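Local coordinates for protein fimbrin (Schizosaccharomyces pombe, PDB 1RT8) that binds and crosslinks actin filaments through calponin-homology domains, serving cell polarity, cytokinesis, mating and spore formation, at residues L226-L238 and L250-H262. Sequence-based numbering, arbitrary orientation.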
loop_
_atom_site.group_PDB
_atom_site.type_symbol
_atom_site.label_atom_id
_atom_site.label_comp_id
_atom_site.label_asym_id
_atom_site.label_seq_id
_atom_site.Cartn_x
_atom_site.Cartn_y
_atom_site.Cartn_z
ATOM N N LEU A 226 -0.857 -26.898 15.731
ATOM C CA LEU A 226 -0.410 -26.785 14.354
ATOM C C LEU A 226 -0.670 -28.072 13.584
ATOM O O LEU A 226 -0.790 -28.045 12.359
ATOM C CB LEU A 226 1.073 -26.407 14.303
ATOM C CG LEU A 226 1.356 -24.985 14.801
ATOM C CD1 LEU A 226 2.858 -24.706 14.779
ATOM C CD2 LEU A 226 0.610 -23.987 13.936
ATOM N N GLN A 227 -0.762 -29.195 14.297
ATOM C CA GLN A 227 -1.053 -30.463 13.638
ATOM C C GLN A 227 -2.533 -30.418 13.273
ATOM O O GLN A 227 -2.941 -30.950 12.242
ATOM C CB GLN A 227 -0.760 -31.656 14.556
ATOM C CG GLN A 227 0.692 -31.765 14.996
ATOM C CD GLN A 227 1.061 -33.164 15.468
ATOM O OE1 GLN A 227 0.262 -33.849 16.104
ATOM N NE2 GLN A 227 2.281 -33.587 15.168
ATOM N N ASN A 228 -3.335 -29.773 14.120
ATOM C CA ASN A 228 -4.765 -29.627 13.846
ATOM C C ASN A 228 -4.944 -28.647 12.695
ATOM O O ASN A 228 -5.983 -28.633 12.030
ATOM C CB ASN A 228 -5.521 -29.087 15.067
ATOM C CG ASN A 228 -6.025 -30.189 15.981
ATOM O OD1 ASN A 228 -6.452 -31.252 15.518
ATOM N ND2 ASN A 228 -6.001 -29.931 17.285
ATOM N N ALA A 229 -3.926 -27.820 12.474
ATOM C CA ALA A 229 -3.961 -26.836 11.400
ATOM C C ALA A 229 -3.757 -27.527 10.054
ATOM O O ALA A 229 -4.369 -27.145 9.058
ATOM C CB ALA A 229 -2.877 -25.777 11.622
ATOM N N GLU A 230 -2.909 -28.551 10.033
ATOM C CA GLU A 230 -2.631 -29.282 8.799
ATOM C C GLU A 230 -3.861 -30.002 8.262
ATOM O O GLU A 230 -3.975 -30.236 7.060
ATOM C CB GLU A 230 -1.488 -30.284 9.017
ATOM C CG GLU A 230 -0.111 -29.632 9.032
ATOM C CD GLU A 230 1.018 -30.598 9.368
ATOM O OE1 GLU A 230 1.108 -31.047 10.534
ATOM O OE2 GLU A 230 1.822 -30.906 8.457
ATOM N N LYS A 231 -4.786 -30.350 9.150
ATOM C CA LYS A 231 -6.001 -31.034 8.723
ATOM C C LYS A 231 -6.816 -30.126 7.802
ATOM O O LYS A 231 -7.602 -30.601 6.983
ATOM C CB LYS A 231 -6.836 -31.448 9.939
ATOM C CG LYS A 231 -6.126 -32.422 10.870
ATOM C CD LYS A 231 -7.055 -32.933 11.965
ATOM C CE LYS A 231 -6.310 -33.828 12.955
ATOM N NZ LYS A 231 -7.216 -34.463 13.967
ATOM N N LEU A 232 -6.613 -28.819 7.930
ATOM C CA LEU A 232 -7.329 -27.851 7.104
ATOM C C LEU A 232 -6.364 -27.261 6.076
ATOM O O LEU A 232 -6.721 -26.356 5.321
ATOM C CB LEU A 232 -7.891 -26.727 7.980
ATOM C CG LEU A 232 -8.548 -27.133 9.304
ATOM C CD1 LEU A 232 -8.948 -25.886 10.077
ATOM C CD2 LEU A 232 -9.763 -28.015 9.038
ATOM N N ASP A 233 -5.146 -27.797 6.058
ATOM C CA ASP A 233 -4.093 -27.333 5.163
ATOM C C ASP A 233 -3.742 -25.881 5.502
ATOM O O ASP A 233 -3.429 -25.078 4.615
ATOM C CB ASP A 233 -4.539 -27.446 3.703
ATOM C CG ASP A 233 -3.427 -27.105 2.725
ATOM O OD1 ASP A 233 -2.301 -27.617 2.903
ATOM O OD2 ASP A 233 -3.679 -26.331 1.778
ATOM N N CYS A 234 -3.794 -25.548 6.792
ATOM C CA CYS A 234 -3.481 -24.194 7.242
ATOM C C CYS A 234 -2.269 -24.108 8.164
ATOM O O CYS A 234 -2.155 -23.165 8.954
ATOM C CB CYS A 234 -4.681 -23.570 7.950
ATOM S SG CYS A 234 -6.049 -23.130 6.872
ATOM N N ARG A 235 -1.370 -25.085 8.088
ATOM C CA ARG A 235 -0.174 -25.027 8.918
ATOM C C ARG A 235 0.868 -24.226 8.151
ATOM O O ARG A 235 1.866 -24.767 7.670
ATOM C CB ARG A 235 0.369 -26.420 9.237
ATOM C CG ARG A 235 1.656 -26.361 10.052
ATOM C CD ARG A 235 2.016 -27.682 10.705
ATOM N NE ARG A 235 3.185 -27.531 11.568
ATOM C CZ ARG A 235 3.495 -28.359 12.560
ATOM N NH1 ARG A 235 2.720 -29.407 12.821
ATOM N NH2 ARG A 235 4.578 -28.138 13.296
ATOM N N LYS A 236 0.621 -22.926 8.049
ATOM C CA LYS A 236 1.507 -22.023 7.324
ATOM C C LYS A 236 2.048 -20.901 8.212
ATOM O O LYS A 236 1.333 -20.378 9.074
ATOM C CB LYS A 236 0.750 -21.402 6.146
ATOM C CG LYS A 236 0.118 -22.398 5.175
ATOM C CD LYS A 236 1.179 -23.141 4.385
ATOM C CE LYS A 236 0.569 -23.927 3.234
ATOM N NZ LYS A 236 1.630 -24.520 2.371
ATOM N N TYR A 237 3.313 -20.545 7.984
ATOM C CA TYR A 237 4.006 -19.470 8.704
ATOM C C TYR A 237 4.384 -19.700 10.166
ATOM O O TYR A 237 5.513 -19.412 10.573
ATOM C CB TYR A 237 3.198 -18.169 8.653
ATOM C CG TYR A 237 2.877 -17.657 7.275
ATOM C CD1 TYR A 237 1.693 -18.018 6.636
ATOM C CD2 TYR A 237 3.747 -16.791 6.612
ATOM C CE1 TYR A 237 1.380 -17.524 5.363
ATOM C CE2 TYR A 237 3.446 -16.294 5.344
ATOM C CZ TYR A 237 2.264 -16.664 4.726
ATOM O OH TYR A 237 1.961 -16.179 3.469
ATOM N N LEU A 238 3.437 -20.204 10.950
ATOM C CA LEU A 238 3.637 -20.402 12.388
ATOM C C LEU A 238 4.282 -21.712 12.841
ATOM O O LEU A 238 3.950 -22.787 12.349
ATOM C CB LEU A 238 2.288 -20.241 13.095
ATOM C CG LEU A 238 2.256 -20.028 14.609
ATOM C CD1 LEU A 238 3.009 -18.754 14.967
ATOM C CD2 LEU A 238 0.802 -19.940 15.072
ATOM N N LEU A 250 4.335 -13.738 12.380
ATOM C CA LEU A 250 4.038 -15.117 12.025
ATOM C C LEU A 250 2.642 -15.527 12.478
ATOM O O LEU A 250 1.965 -16.273 11.779
ATOM C CB LEU A 250 5.094 -16.056 12.614
ATOM C CG LEU A 250 6.518 -15.742 12.139
ATOM C CD1 LEU A 250 7.523 -16.649 12.844
ATOM C CD2 LEU A 250 6.600 -15.910 10.634
ATOM N N ASN A 251 2.203 -15.037 13.635
ATOM C CA ASN A 251 0.870 -15.387 14.117
ATOM C C ASN A 251 -0.203 -14.685 13.289
ATOM O O ASN A 251 -1.255 -15.255 13.017
ATOM C CB ASN A 251 0.720 -15.045 15.608
ATOM C CG ASN A 251 1.201 -16.169 16.519
ATOM O OD1 ASN A 251 0.535 -17.201 16.657
ATOM N ND2 ASN A 251 2.360 -15.979 17.140
ATOM N N LEU A 252 0.063 -13.454 12.870
ATOM C CA LEU A 252 -0.898 -12.728 12.051
ATOM C C LEU A 252 -1.054 -13.446 10.707
ATOM O O LEU A 252 -2.166 -13.663 10.231
ATOM C CB LEU A 252 -0.419 -11.296 11.803
ATOM C CG LEU A 252 -1.306 -10.461 10.878
ATOM C CD1 LEU A 252 -2.612 -10.128 11.592
ATOM C CD2 LEU A 252 -0.586 -9.178 10.481
ATOM N N ALA A 253 0.066 -13.820 10.103
ATOM C CA ALA A 253 0.038 -14.494 8.810
ATOM C C ALA A 253 -0.740 -15.806 8.917
ATOM O O ALA A 253 -1.568 -16.123 8.057
ATOM C CB ALA A 253 1.463 -14.745 8.320
ATOM N N PHE A 254 -0.467 -16.558 9.977
ATOM C CA PHE A 254 -1.148 -17.820 10.242
ATOM C C PHE A 254 -2.658 -17.573 10.242
ATOM O O PHE A 254 -3.398 -18.214 9.497
ATOM C CB PHE A 254 -0.708 -18.357 11.607
ATOM C CG PHE A 254 -1.477 -19.561 12.077
ATOM C CD1 PHE A 254 -1.240 -20.817 11.527
ATOM C CD2 PHE A 254 -2.423 -19.440 13.091
ATOM C CE1 PHE A 254 -1.933 -21.945 11.988
ATOM C CE2 PHE A 254 -3.121 -20.556 13.559
ATOM C CZ PHE A 254 -2.873 -21.813 13.005
ATOM N N VAL A 255 -3.111 -16.636 11.076
ATOM C CA VAL A 255 -4.533 -16.313 11.167
ATOM C C VAL A 255 -5.118 -15.838 9.833
ATOM O O VAL A 255 -6.263 -16.143 9.503
ATOM C CB VAL A 255 -4.800 -15.214 12.227
ATOM C CG1 VAL A 255 -6.276 -14.823 12.213
ATOM C CG2 VAL A 255 -4.399 -15.716 13.605
ATOM N N ALA A 256 -4.336 -15.083 9.074
ATOM C CA ALA A 256 -4.805 -14.574 7.792
ATOM C C ALA A 256 -5.140 -15.717 6.836
ATOM O O ALA A 256 -6.216 -15.743 6.236
ATOM C CB ALA A 256 -3.750 -13.658 7.171
ATOM N N HIS A 257 -4.219 -16.661 6.704
ATOM C CA HIS A 257 -4.425 -17.791 5.809
ATOM C C HIS A 257 -5.621 -18.651 6.233
ATOM O O HIS A 257 -6.389 -19.134 5.393
ATOM C CB HIS A 257 -3.156 -18.643 5.749
ATOM C CG HIS A 257 -3.264 -19.814 4.826
ATOM N ND1 HIS A 257 -3.711 -21.051 5.239
ATOM C CD2 HIS A 257 -3.024 -19.925 3.498
ATOM C CE1 HIS A 257 -3.742 -21.873 4.205
ATOM N NE2 HIS A 257 -3.331 -21.215 3.137
ATOM N N LEU A 258 -5.770 -18.835 7.541
ATOM C CA LEU A 258 -6.863 -19.625 8.082
ATOM C C LEU A 258 -8.176 -18.955 7.710
ATOM O O LEU A 258 -9.175 -19.620 7.431
ATOM C CB LEU A 258 -6.736 -19.717 9.604
ATOM C CG LEU A 258 -7.759 -20.575 10.341
ATOM C CD1 LEU A 258 -7.675 -22.020 9.844
ATOM C CD2 LEU A 258 -7.486 -20.500 11.837
ATOM N N PHE A 259 -8.158 -17.626 7.702
ATOM C CA PHE A 259 -9.336 -16.843 7.364
ATOM C C PHE A 259 -9.661 -16.936 5.879
ATOM O O PHE A 259 -10.830 -16.951 5.500
ATOM C CB PHE A 259 -9.112 -15.380 7.733
ATOM C CG PHE A 259 -10.172 -14.456 7.212
ATOM C CD1 PHE A 259 -11.383 -14.314 7.880
ATOM C CD2 PHE A 259 -9.958 -13.722 6.054
ATOM C CE1 PHE A 259 -12.365 -13.449 7.402
ATOM C CE2 PHE A 259 -10.936 -12.853 5.569
ATOM C CZ PHE A 259 -12.139 -12.716 6.245
ATOM N N ASN A 260 -8.632 -16.995 5.038
ATOM C CA ASN A 260 -8.853 -17.062 3.596
ATOM C C ASN A 260 -9.416 -18.397 3.138
ATOM O O ASN A 260 -10.177 -18.456 2.173
ATOM C CB ASN A 260 -7.559 -16.792 2.818
ATOM C CG ASN A 260 -7.047 -15.386 3.015
ATOM O OD1 ASN A 260 -7.820 -14.470 3.295
ATOM N ND2 ASN A 260 -5.740 -15.199 2.854
ATOM N N THR A 261 -9.050 -19.468 3.829
ATOM C CA THR A 261 -9.517 -20.783 3.432
ATOM C C THR A 261 -10.698 -21.313 4.239
ATOM O O THR A 261 -11.428 -22.185 3.768
ATOM C CB THR A 261 -8.365 -21.800 3.492
ATOM O OG1 THR A 261 -7.723 -21.716 4.769
ATOM C CG2 THR A 261 -7.340 -21.511 2.408
ATOM N N HIS A 262 -10.903 -20.777 5.438
ATOM C CA HIS A 262 -11.991 -21.245 6.291
ATOM C C HIS A 262 -12.738 -20.143 7.045
ATOM O O HIS A 262 -12.821 -20.171 8.273
ATOM C CB HIS A 262 -11.438 -22.272 7.283
ATOM C CG HIS A 262 -10.923 -23.516 6.629
ATOM N ND1 HIS A 262 -11.758 -24.495 6.130
ATOM C CD2 HIS A 262 -9.661 -23.923 6.353
ATOM C CE1 HIS A 262 -11.032 -25.450 5.574
ATOM N NE2 HIS A 262 -9.756 -25.127 5.696
#
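Within the second calponin-homology domain, part of the first actin-binding region, the chain leaving helix 218-230 through a Schellman motif at Asp233 runs along helix 248-261, the CA atoms of Cys234 and Leu258, and of Leu238 and Leu250, lying nearest each other. Phe254 is central: its CG lies anti to the backbone N (chi1 172°), which carries the ring toward Ala229 and Leu238. Leu238 CD2 sits over one ring face, 4.0 Å from the centroid, Ala229 CB and Lys236 O meet the edge in plane, and Leu226 CD2 reaches CE1 (3.8 Å). An alanine at Phe254 is likely to leave Leu226, Ala229 and Leu238 without their common apolar partner, opening a gap between helix 248-261 and residues 226-238. Ala253 CB packs on a face of Tyr237, 3.5 Å from its centroid, and Lys236 CG lies over the His257 ring centre at 4.0 Å. Cys234 SG meets the edges of His257 and His262. The buried His257 ND1 and Tyr237 O find no polar partner in the model. His262 NE2 donates to Leu232 O (3.3 Å, N-H...O 154°), in the carbonyl plane on a lone pair. Cohesion thus probably rests on apolar and CH-pi packing, with this one directional bond orienting the helix end.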